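Local coordinates for protein (R)-specific secondary-alkylsulfatase (Pseudomonas sp., PDB 4AXH) that hydrolyses (R)-configured secondary alkyl sulfates with strict inversion at carbon, releasing (S)-alcohols and sulfate at a two-zinc active site, at residues T136-D141 and V280-Q285; A158-Y163 and K170-V175; K270-H275 and E342-R347. All coordinates share one frame; numbering follows the deposited sequence. Where two conformers were deposited one is given.

Contact 1: T136-D141 and V280-Q285; sequences TIIEGD and VELEFQ
Ile138 and Val280 supply the main apolar contact between two strands that belong to different sheets. Methyl CG2 of Ile138 lies 3.8 Å from Val280 CG1 and also touches the sister methyl, with Val280 CG2 4.1 Å from Ile138 CG2, so one methyl of the isoleucine rests against the fork of the valine. The first torsion of Ile138 (chi1 -41°) sets CG1 beside its own backbone N and CG2 opposite that N. The two branches therefore serve different partners: CG2 goes to Val280, while the longer arm carries CD1 to Leu282, where Ile138 CD1 and Leu282 CD2 are 4.1 Å apart. A beta-branched residue suits this place because it offers two separate apolar ends. The flexible leucine suits its own, since its CB does not face Ile138 but its tip still swings nearer.

A second kind of contact is between side chain and backbone. Val280 CG2 sits 3.7 Å from Gly140 CA, and here the two backbones are nearest by their CA atoms, Gly140 CA being 5.8 Å from Val280 CA. Glycine fits on two counts: it presents a bare CA to the valine methyl, and its positive phi (94°) is one that residues with a CB seldom adopt.

No hydrogen bond joins the two segments, and polar groups look elsewhere. The carboxylate of Glu139 forms a salt bridge with Arg167 and a hydrogen bond with Tyr163 OH, and Asp141 and Asp278 form a backbone hydrogen bond. Val145, from the neighbouring strand 144-147, extends the apolar patch by touching both Ile138 and Val280.

Strand 135-138 lies in the eight-stranded sheet and strand 280-286 in the six-stranded one, so these buried aliphatic residues form part of the inter-sheet core of the alpha-beta/beta-alpha sandwich characteristic of metallo-beta-lactamase domains.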
loop_
_atom_site.group_PDB
_atom_site.type_symbol
_atom_site.label_atom_id
_atom_site.label_comp_id
_atom_site.label_asym_id
_atom_site.label_seq_id
_atom_site.Cartn_x
_atom_site.Cartn_y
_atom_site.Cartn_z
ATOM N N THR A 136 -13.705 20.866 20.357
ATOM C CA THR A 136 -13.493 22.311 20.343
ATOM C C THR A 136 -14.884 22.990 20.422
ATOM O O THR A 136 -15.768 22.675 19.619
ATOM C CB THR A 136 -12.745 22.714 19.084
ATOM O OG1 THR A 136 -11.514 21.969 18.993
ATOM C CG2 THR A 136 -12.517 24.218 19.007
ATOM N N ILE A 137 -15.082 23.869 21.413
ATOM C CA ILE A 137 -16.340 24.590 21.581
ATOM C C ILE A 137 -16.173 26.073 21.285
ATOM O O ILE A 137 -15.558 26.779 22.072
ATOM C CB ILE A 137 -17.027 24.352 22.948
ATOM C CG1 ILE A 137 -17.220 22.864 23.220
ATOM C CG2 ILE A 137 -18.369 25.094 22.979
ATOM C CD1 ILE A 137 -17.114 22.466 24.654
ATOM N N ILE A 138 -16.727 26.532 20.161
ATOM C CA ILE A 138 -16.715 27.940 19.744
ATOM C C ILE A 138 -18.048 28.525 20.193
ATOM O O ILE A 138 -19.107 27.959 19.898
ATOM C CB ILE A 138 -16.527 28.140 18.210
ATOM C CG1 ILE A 138 -15.488 27.201 17.601
ATOM C CG2 ILE A 138 -16.222 29.582 17.863
ATOM C CD1 ILE A 138 -15.689 26.964 16.065
ATOM N N GLU A 139 -18.005 29.665 20.894
ATOM C CA GLU A 139 -19.226 30.336 21.341
ATOM C C GLU A 139 -20.120 30.890 20.217
ATOM O O GLU A 139 -20.899 30.117 19.638
ATOM C CB GLU A 139 -19.000 31.237 22.546
ATOM C CG GLU A 139 -18.989 30.351 23.784
ATOM C CD GLU A 139 -18.439 30.841 25.099
ATOM O OE1 GLU A 139 -18.218 32.063 25.263
ATOM O OE2 GLU A 139 -18.336 29.998 26.014
ATOM N N GLY A 140 -19.978 32.144 19.847
ATOM C CA GLY A 140 -20.827 32.647 18.770
ATOM C C GLY A 140 -22.096 33.316 19.251
ATOM O O GLY A 140 -22.446 33.226 20.440
ATOM N N ASP A 141 -22.788 33.989 18.306
ATOM C CA ASP A 141 -23.997 34.802 18.511
ATOM C C ASP A 141 -25.089 34.239 19.422
ATOM O O ASP A 141 -25.266 34.761 20.529
ATOM C CB ASP A 141 -24.541 35.373 17.180
ATOM C CG ASP A 141 -23.618 36.377 16.487
ATOM O OD1 ASP A 141 -22.710 36.935 17.167
ATOM O OD2 ASP A 141 -23.834 36.651 15.289
ATOM N N VAL A 280 -19.750 33.302 13.341
ATOM C CA VAL A 280 -18.479 32.597 13.486
ATOM C C VAL A 280 -17.974 32.340 12.082
ATOM O O VAL A 280 -18.668 31.707 11.286
ATOM C CB VAL A 280 -18.606 31.291 14.331
ATOM C CG1 VAL A 280 -17.303 30.515 14.351
ATOM C CG2 VAL A 280 -19.057 31.593 15.753
ATOM N N GLU A 281 -16.783 32.873 11.768
ATOM C CA GLU A 281 -16.147 32.698 10.472
ATOM C C GLU A 281 -15.311 31.424 10.536
ATOM O O GLU A 281 -14.534 31.218 11.478
ATOM C CB GLU A 281 -15.248 33.900 10.140
ATOM C CG GLU A 281 -15.912 35.030 9.387
ATOM C CD GLU A 281 -15.042 36.271 9.330
ATOM O OE1 GLU A 281 -14.049 36.271 8.565
ATOM O OE2 GLU A 281 -15.330 37.230 10.084
ATOM N N LEU A 282 -15.486 30.569 9.518
ATOM C CA LEU A 282 -14.794 29.295 9.368
ATOM C C LEU A 282 -14.254 29.206 7.969
ATOM O O LEU A 282 -15.012 29.358 7.016
ATOM C CB LEU A 282 -15.747 28.095 9.594
ATOM C CG LEU A 282 -16.735 28.153 10.760
ATOM C CD1 LEU A 282 -17.901 27.238 10.524
ATOM C CD2 LEU A 282 -16.061 27.810 12.053
ATOM N N GLU A 283 -12.942 28.967 7.848
ATOM C CA GLU A 283 -12.254 28.690 6.594
ATOM C C GLU A 283 -11.777 27.246 6.768
ATOM O O GLU A 283 -11.099 26.913 7.754
ATOM C CB GLU A 283 -11.069 29.639 6.346
ATOM C CG GLU A 283 -10.444 29.482 4.960
ATOM C CD GLU A 283 -9.447 30.532 4.484
ATOM O OE1 GLU A 283 -9.310 31.581 5.155
ATOM O OE2 GLU A 283 -8.811 30.313 3.427
ATOM N N PHE A 284 -12.212 26.392 5.861
ATOM C CA PHE A 284 -11.877 24.981 5.799
ATOM C C PHE A 284 -10.867 24.750 4.686
ATOM O O PHE A 284 -11.017 25.302 3.592
ATOM C CB PHE A 284 -13.152 24.167 5.497
ATOM C CG PHE A 284 -14.337 24.374 6.442
ATOM C CD1 PHE A 284 -14.337 23.820 7.721
ATOM C CD2 PHE A 284 -15.471 25.059 6.024
ATOM C CE1 PHE A 284 -15.419 23.986 8.577
ATOM C CE2 PHE A 284 -16.570 25.216 6.877
ATOM C CZ PHE A 284 -16.529 24.694 8.160
ATOM N N GLN A 285 -9.843 23.930 4.955
ATOM C CA GLN A 285 -8.815 23.545 3.980
ATOM C C GLN A 285 -8.851 22.031 3.801
ATOM O O GLN A 285 -8.495 21.317 4.733
ATOM C CB GLN A 285 -7.415 23.981 4.444
ATOM C CG GLN A 285 -6.273 23.414 3.566
ATOM C CD GLN A 285 -4.899 23.390 4.202
ATOM O OE1 GLN A 285 -4.727 23.587 5.423
ATOM N NE2 GLN A 285 -3.895 23.104 3.366
#

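Contact 2: A158-Y163 and K170-V175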
loop_
_atom_site.group_PDB
_atom_site.type_symbol
_atom_site.label_atom_id
_atom_site.label_comp_id
_atom_site.label_asym_id
_atom_site.label_seq_id
_atom_site.Cartn_x
_atom_site.Cartn_y
_atom_site.Cartn_z
ATOM N N ALA A 158 -20.679 13.911 28.468
ATOM C CA ALA A 158 -19.873 14.321 29.612
ATOM C C ALA A 158 -19.048 15.584 29.329
ATOM O O ALA A 158 -18.990 16.459 30.184
ATOM C CB ALA A 158 -18.988 13.171 30.070
ATOM N N ALA A 159 -18.424 15.682 28.139
ATOM C CA ALA A 159 -17.632 16.850 27.717
ATOM C C ALA A 159 -18.485 18.139 27.744
ATOM O O ALA A 159 -18.106 19.153 28.360
ATOM C CB ALA A 159 -17.110 16.621 26.316
ATOM N N LEU A 160 -19.670 18.059 27.098
ATOM C CA LEU A 160 -20.675 19.111 27.049
ATOM C C LEU A 160 -21.241 19.433 28.460
ATOM O O LEU A 160 -21.522 20.596 28.744
ATOM C CB LEU A 160 -21.775 18.644 26.112
ATOM C CG LEU A 160 -22.336 19.661 25.160
ATOM C CD1 LEU A 160 -21.439 19.869 23.978
ATOM C CD2 LEU A 160 -23.706 19.215 24.682
ATOM N N ASP A 161 -21.358 18.427 29.348
ATOM C CA ASP A 161 -21.839 18.620 30.721
ATOM C C ASP A 161 -20.872 19.489 31.530
ATOM O O ASP A 161 -21.318 20.422 32.238
ATOM C CB ASP A 161 -22.068 17.269 31.444
ATOM C CG ASP A 161 -23.414 16.591 31.200
ATOM O OD1 ASP A 161 -24.350 17.275 30.708
ATOM O OD2 ASP A 161 -23.564 15.400 31.588
ATOM N N LEU A 162 -19.544 19.165 31.426
ATOM C CA LEU A 162 -18.424 19.837 32.080
ATOM C C LEU A 162 -18.329 21.260 31.578
ATOM O O LEU A 162 -18.120 22.156 32.388
ATOM C CB LEU A 162 -17.118 19.062 31.844
ATOM C CG LEU A 162 -15.792 19.665 32.338
ATOM C CD1 LEU A 162 -15.768 19.820 33.840
ATOM C CD2 LEU A 162 -14.620 18.810 31.871
ATOM N N TYR A 163 -18.557 21.477 30.276
ATOM C CA TYR A 163 -18.574 22.804 29.672
ATOM C C TYR A 163 -19.727 23.642 30.222
ATOM O O TYR A 163 -19.526 24.823 30.558
ATOM C CB TYR A 163 -18.689 22.715 28.145
ATOM C CG TYR A 163 -18.896 24.053 27.471
ATOM C CD1 TYR A 163 -17.816 24.888 27.176
ATOM C CD2 TYR A 163 -20.172 24.483 27.105
ATOM C CE1 TYR A 163 -18.003 26.123 26.543
ATOM C CE2 TYR A 163 -20.373 25.722 26.486
ATOM C CZ TYR A 163 -19.284 26.538 26.206
ATOM O OH TYR A 163 -19.468 27.753 25.596
ATOM N N LYS A 170 -26.523 27.075 26.219
ATOM C CA LYS A 170 -26.951 27.542 24.890
ATOM C C LYS A 170 -27.191 26.329 23.989
ATOM O O LYS A 170 -26.597 25.280 24.249
ATOM C CB LYS A 170 -25.815 28.388 24.222
ATOM C CG LYS A 170 -25.260 29.583 25.015
ATOM C CD LYS A 170 -24.207 30.352 24.217
ATOM C CE LYS A 170 -22.903 30.556 24.976
ATOM N NZ LYS A 170 -22.457 31.984 24.957
ATOM N N PRO A 171 -27.981 26.407 22.881
ATOM C CA PRO A 171 -28.098 25.211 22.031
ATOM C C PRO A 171 -26.832 24.997 21.222
ATOM O O PRO A 171 -25.889 25.748 21.386
ATOM C CB PRO A 171 -29.286 25.558 21.108
ATOM C CG PRO A 171 -29.272 27.040 21.014
ATOM C CD PRO A 171 -28.812 27.528 22.344
ATOM N N ILE A 172 -26.858 24.031 20.300
ATOM C CA ILE A 172 -25.815 23.706 19.338
ATOM C C ILE A 172 -26.393 24.068 17.992
ATOM O O ILE A 172 -27.380 23.467 17.558
ATOM C CB ILE A 172 -25.385 22.220 19.449
ATOM C CG1 ILE A 172 -24.692 21.976 20.816
ATOM C CG2 ILE A 172 -24.499 21.813 18.272
ATOM C CD1 ILE A 172 -24.545 20.524 21.269
ATOM N N VAL A 173 -25.829 25.108 17.366
ATOM C CA VAL A 173 -26.267 25.600 16.059
ATOM C C VAL A 173 -25.501 24.866 14.944
ATOM O O VAL A 173 -26.029 24.622 13.858
ATOM C CB VAL A 173 -26.094 27.138 15.955
ATOM C CG1 VAL A 173 -26.580 27.657 14.592
ATOM C CG2 VAL A 173 -26.825 27.854 17.083
ATOM N N ALA A 174 -24.244 24.560 15.199
ATOM C CA ALA A 174 -23.422 23.948 14.174
ATOM C C ALA A 174 -22.428 22.952 14.740
ATOM O O ALA A 174 -21.962 23.098 15.880
ATOM C CB ALA A 174 -22.687 25.036 13.373
ATOM N N VAL A 175 -22.102 21.949 13.913
ATOM C CA VAL A 175 -21.108 20.926 14.199
ATOM C C VAL A 175 -20.221 20.775 12.974
ATOM O O VAL A 175 -20.719 20.887 11.865
ATOM C CB VAL A 175 -21.730 19.579 14.690
ATOM C CG1 VAL A 175 -20.721 18.438 14.664
ATOM C CG2 VAL A 175 -22.321 19.726 16.082
#
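Leu160 on helix 153-164 meets Ile172, which lies on strand 172-176, within a beta-alpha-beta unit made of strand 144-147, this helix and strand 172-176. The unit is part of the metallo-beta-lactamase fold, in which helices cover the outer faces of the central sheets. The contact is small, about 97 Å² summed over both sides, and it has a firm part and a loose one.

The firm part is apolar. Leu160 and Ile172 reach toward each other tip to tip, and Ile172 CD1 is the atom that fills the fork of the leucine, 3.8 Å from Leu160 CD2 and 4.2 Å from Leu160 CD1. An extended CG1-CD1 arm (chi2 164°) gives the isoleucine the length it needs, because the backbones stand well apart: Leu160 CA is 10.3 Å from Ile172 CA. Two long aliphatic residues suit this helix-to-strand spacing. Leu160 also rests on Leu146 and Met135 of the sheet, and Ile172 on Ile192 of a loop, so apolar contacts extend beyond the pair.

The loose side lies one helical turn further on, where Tyr163 points its CB toward the other segment but barely meets Lys170. This lysine is partly exposed and was deposited in two conformers, consistent with a mobile chain near the surface. The tyrosine, by contrast, is buried: its side chain packs on Leu144 and Leu117, and its hydroxyl forms a hydrogen bond with Glu139 OE2. An amphipathic residue suits this border, with its ring in the core and its oxygen at a polar group. In the given conformer Tyr163 OH comes no nearer to Lys170 than 4.5 Å, measured to the methylene carbon CE.

Contact 3: K270-H275 and E342-R347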
loop_
_atom_site.group_PDB
_atom_site.type_symbol
_atom_site.label_atom_id
_atom_site.label_comp_id
_atom_site.label_asym_id
_atom_site.label_seq_id
_atom_site.Cartn_x
_atom_site.Cartn_y
_atom_site.Cartn_z
ATOM N N LYS A 270 -14.573 22.228 -2.280
ATOM C CA LYS A 270 -13.490 23.060 -2.854
ATOM C C LYS A 270 -12.207 22.969 -1.980
ATOM O O LYS A 270 -12.330 22.831 -0.758
ATOM C CB LYS A 270 -13.932 24.548 -2.949
ATOM C CG LYS A 270 -15.170 24.812 -3.817
ATOM C CD LYS A 270 -15.690 26.233 -3.604
ATOM C CE LYS A 270 -17.003 26.503 -4.303
ATOM N NZ LYS A 270 -16.834 27.394 -5.489
ATOM N N PRO A 271 -10.980 23.127 -2.550
ATOM C CA PRO A 271 -9.755 23.050 -1.719
ATOM C C PRO A 271 -9.711 23.954 -0.492
ATOM O O PRO A 271 -9.006 23.645 0.471
ATOM C CB PRO A 271 -8.650 23.397 -2.705
ATOM C CG PRO A 271 -9.176 22.953 -4.012
ATOM C CD PRO A 271 -10.633 23.315 -3.976
ATOM N N TYR A 272 -10.441 25.075 -0.550
ATOM C CA TYR A 272 -10.611 26.075 0.506
ATOM C C TYR A 272 -12.048 26.610 0.426
ATOM O O TYR A 272 -12.525 26.908 -0.659
ATOM C CB TYR A 272 -9.594 27.230 0.388
ATOM C CG TYR A 272 -8.138 26.797 0.436
ATOM C CD1 TYR A 272 -7.446 26.730 1.645
ATOM C CD2 TYR A 272 -7.439 26.505 -0.737
ATOM C CE1 TYR A 272 -6.093 26.393 1.682
ATOM C CE2 TYR A 272 -6.102 26.124 -0.709
ATOM C CZ TYR A 272 -5.429 26.072 0.499
ATOM O OH TYR A 272 -4.102 25.704 0.478
ATOM N N GLU A 273 -12.752 26.666 1.558
ATOM C CA GLU A 273 -14.138 27.122 1.609
ATOM C C GLU A 273 -14.388 27.941 2.820
ATOM O O GLU A 273 -14.151 27.479 3.934
ATOM C CB GLU A 273 -15.137 25.945 1.574
ATOM C CG GLU A 273 -15.487 25.478 0.177
ATOM C CD GLU A 273 -16.650 24.512 0.075
ATOM O OE1 GLU A 273 -17.665 24.735 0.772
ATOM O OE2 GLU A 273 -16.579 23.579 -0.759
ATOM N N ARG A 274 -14.880 29.160 2.610
ATOM C CA ARG A 274 -15.204 30.076 3.700
ATOM C C ARG A 274 -16.690 29.956 4.004
ATOM O O ARG A 274 -17.497 29.916 3.067
ATOM C CB ARG A 274 -14.855 31.521 3.315
ATOM C CG ARG A 274 -13.364 31.825 3.297
ATOM C CD ARG A 274 -13.124 33.313 3.431
ATOM N NE ARG A 274 -13.697 33.825 4.675
ATOM C CZ ARG A 274 -13.024 33.996 5.809
ATOM N NH1 ARG A 274 -11.721 33.738 5.864
ATOM N NH2 ARG A 274 -13.641 34.452 6.887
ATOM N N HIS A 275 -17.053 29.856 5.290
ATOM C CA HIS A 275 -18.450 29.752 5.751
ATOM C C HIS A 275 -18.644 30.483 7.055
ATOM O O HIS A 275 -17.775 30.457 7.933
ATOM C CB HIS A 275 -18.902 28.311 5.951
ATOM C CG HIS A 275 -19.035 27.552 4.688
ATOM N ND1 HIS A 275 -20.213 27.535 3.997
ATOM C CD2 HIS A 275 -18.127 26.779 4.047
ATOM C CE1 HIS A 275 -19.991 26.771 2.939
ATOM N NE2 HIS A 275 -18.748 26.285 2.935
ATOM N N GLU A 342 1.916 28.070 4.835
ATOM C CA GLU A 342 1.902 29.197 3.929
ATOM C C GLU A 342 0.609 30.002 4.046
ATOM O O GLU A 342 0.690 31.207 4.202
ATOM C CB GLU A 342 2.142 28.685 2.514
ATOM C CG GLU A 342 1.997 29.728 1.412
ATOM C CD GLU A 342 2.387 29.240 0.027
ATOM O OE1 GLU A 342 2.364 28.008 -0.220
ATOM O OE2 GLU A 342 2.746 30.103 -0.810
ATOM N N LYS A 343 -0.575 29.346 4.037
ATOM C CA LYS A 343 -1.864 30.042 4.112
ATOM C C LYS A 343 -2.219 30.653 5.463
ATOM O O LYS A 343 -2.902 31.686 5.511
ATOM C CB LYS A 343 -3.011 29.148 3.612
ATOM C CG LYS A 343 -3.439 29.393 2.158
ATOM C CD LYS A 343 -4.864 29.968 2.089
ATOM C CE LYS A 343 -5.479 30.001 0.702
ATOM N NZ LYS A 343 -4.983 31.148 -0.109
ATOM N N TYR A 344 -1.800 30.014 6.566
ATOM C CA TYR A 344 -2.207 30.462 7.900
ATOM C C TYR A 344 -1.116 30.814 8.883
ATOM O O TYR A 344 -1.414 31.518 9.844
ATOM C CB TYR A 344 -3.214 29.471 8.536
ATOM C CG TYR A 344 -4.314 29.035 7.595
ATOM C CD1 TYR A 344 -5.257 29.947 7.124
ATOM C CD2 TYR A 344 -4.369 27.730 7.115
ATOM C CE1 TYR A 344 -6.254 29.559 6.231
ATOM C CE2 TYR A 344 -5.360 27.330 6.217
ATOM C CZ TYR A 344 -6.302 28.248 5.780
ATOM O OH TYR A 344 -7.263 27.874 4.873
ATOM N N GLY A 345 0.108 30.354 8.642
ATOM C CA GLY A 345 1.261 30.576 9.506
ATOM C C GLY A 345 1.494 31.992 9.989
ATOM O O GLY A 345 1.746 32.203 11.175
ATOM N N ASP A 346 1.361 32.977 9.079
ATOM C CA ASP A 346 1.540 34.404 9.401
ATOM C C ASP A 346 0.316 35.039 10.079
ATOM O O ASP A 346 0.467 36.094 10.715
ATOM C CB ASP A 346 1.922 35.203 8.152
ATOM C CG ASP A 346 3.055 34.602 7.329
ATOM O OD1 ASP A 346 4.023 34.076 7.940
ATOM O OD2 ASP A 346 2.976 34.660 6.078
ATOM N N ARG A 347 -0.877 34.360 9.979
ATOM C CA ARG A 347 -2.206 34.725 10.526
ATOM C C ARG A 347 -2.635 33.911 11.764
ATOM O O ARG A 347 -3.821 33.944 12.127
ATOM C CB ARG A 347 -3.255 34.448 9.472
ATOM C CG ARG A 347 -3.340 35.431 8.358
ATOM C CD ARG A 347 -4.612 35.162 7.600
ATOM N NE ARG A 347 -4.552 34.114 6.600
ATOM C CZ ARG A 347 -5.600 33.778 5.863
ATOM N NH1 ARG A 347 -6.771 34.379 6.047
ATOM N NH2 ARG A 347 -5.480 32.874 4.904
#
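Lys343, on helix 330-344, lays its side chain over the ring of Tyr272 on strand 272-277, an edge strand, within this chain, of the six-stranded sheet, and so ties a helix to a sheet margin in the metallo-beta-lactamase fold. Its CB stands 3.8 Å above the ring plane of Tyr344, next in sequence, over the ring centre. Lys343 CG lies 4.0 Å from Tyr272 CE1, and Lys343 CD 3.8 Å from the same CE1. Bends at chi2 (-113°) and chi4 bring the chain over the tyrosine, so that Lys343 CE makes a CH-pi contact, 3.8 Å from the centroid of the Tyr272 ring and 10° off its normal. Beyond it Lys343 NZ is 5.1 Å from the Tyr272 ring centroid, at most a weak cation-pi attraction. Lysine suits this exposed position because its methylenes pack on an aromatic face while the ammonium continues past them.

Tyr344 approaches differently: its OH lies at the edge of the Tyr272 ring, 3.4 Å from Tyr272 CD1, and makes a weak hydrogen bond with Glu283 OE2. Glu342, which precedes Lys343, hydrogen-bonds through OE2 to Ser598 OG of the second subunit. The backbone of Lys343 is gripped as well, by the side-on guanidinium of Arg347: Lys343 O accepts from Arg347 NE at 3.1 Å and from Arg347 NH2 at 2.9 Å.

All three contacts fall in the metallo-beta-lactamase region. Contact 1 is the middle one, its centre 14 Å from that of contact 2 and 13 Å from that of contact 3, while the centres of contacts 2 and 3 are 26 Å apart and their nearest atoms about 9 Å. Along the chain contact 2 is nested within the loop closed by contact 1, and contact 3 alternates with contact 1. Contacts 1 and 2 share the eight-stranded sheet; contacts 1 and 3 share the six-stranded one through strands 272-277 and 280-286, neighbours in that sheet, also linked by the Glu281-Arg274 salt bridge. Together they run from an outer helix through both sheets to helix 330-344, in the domain that carries the zinc site.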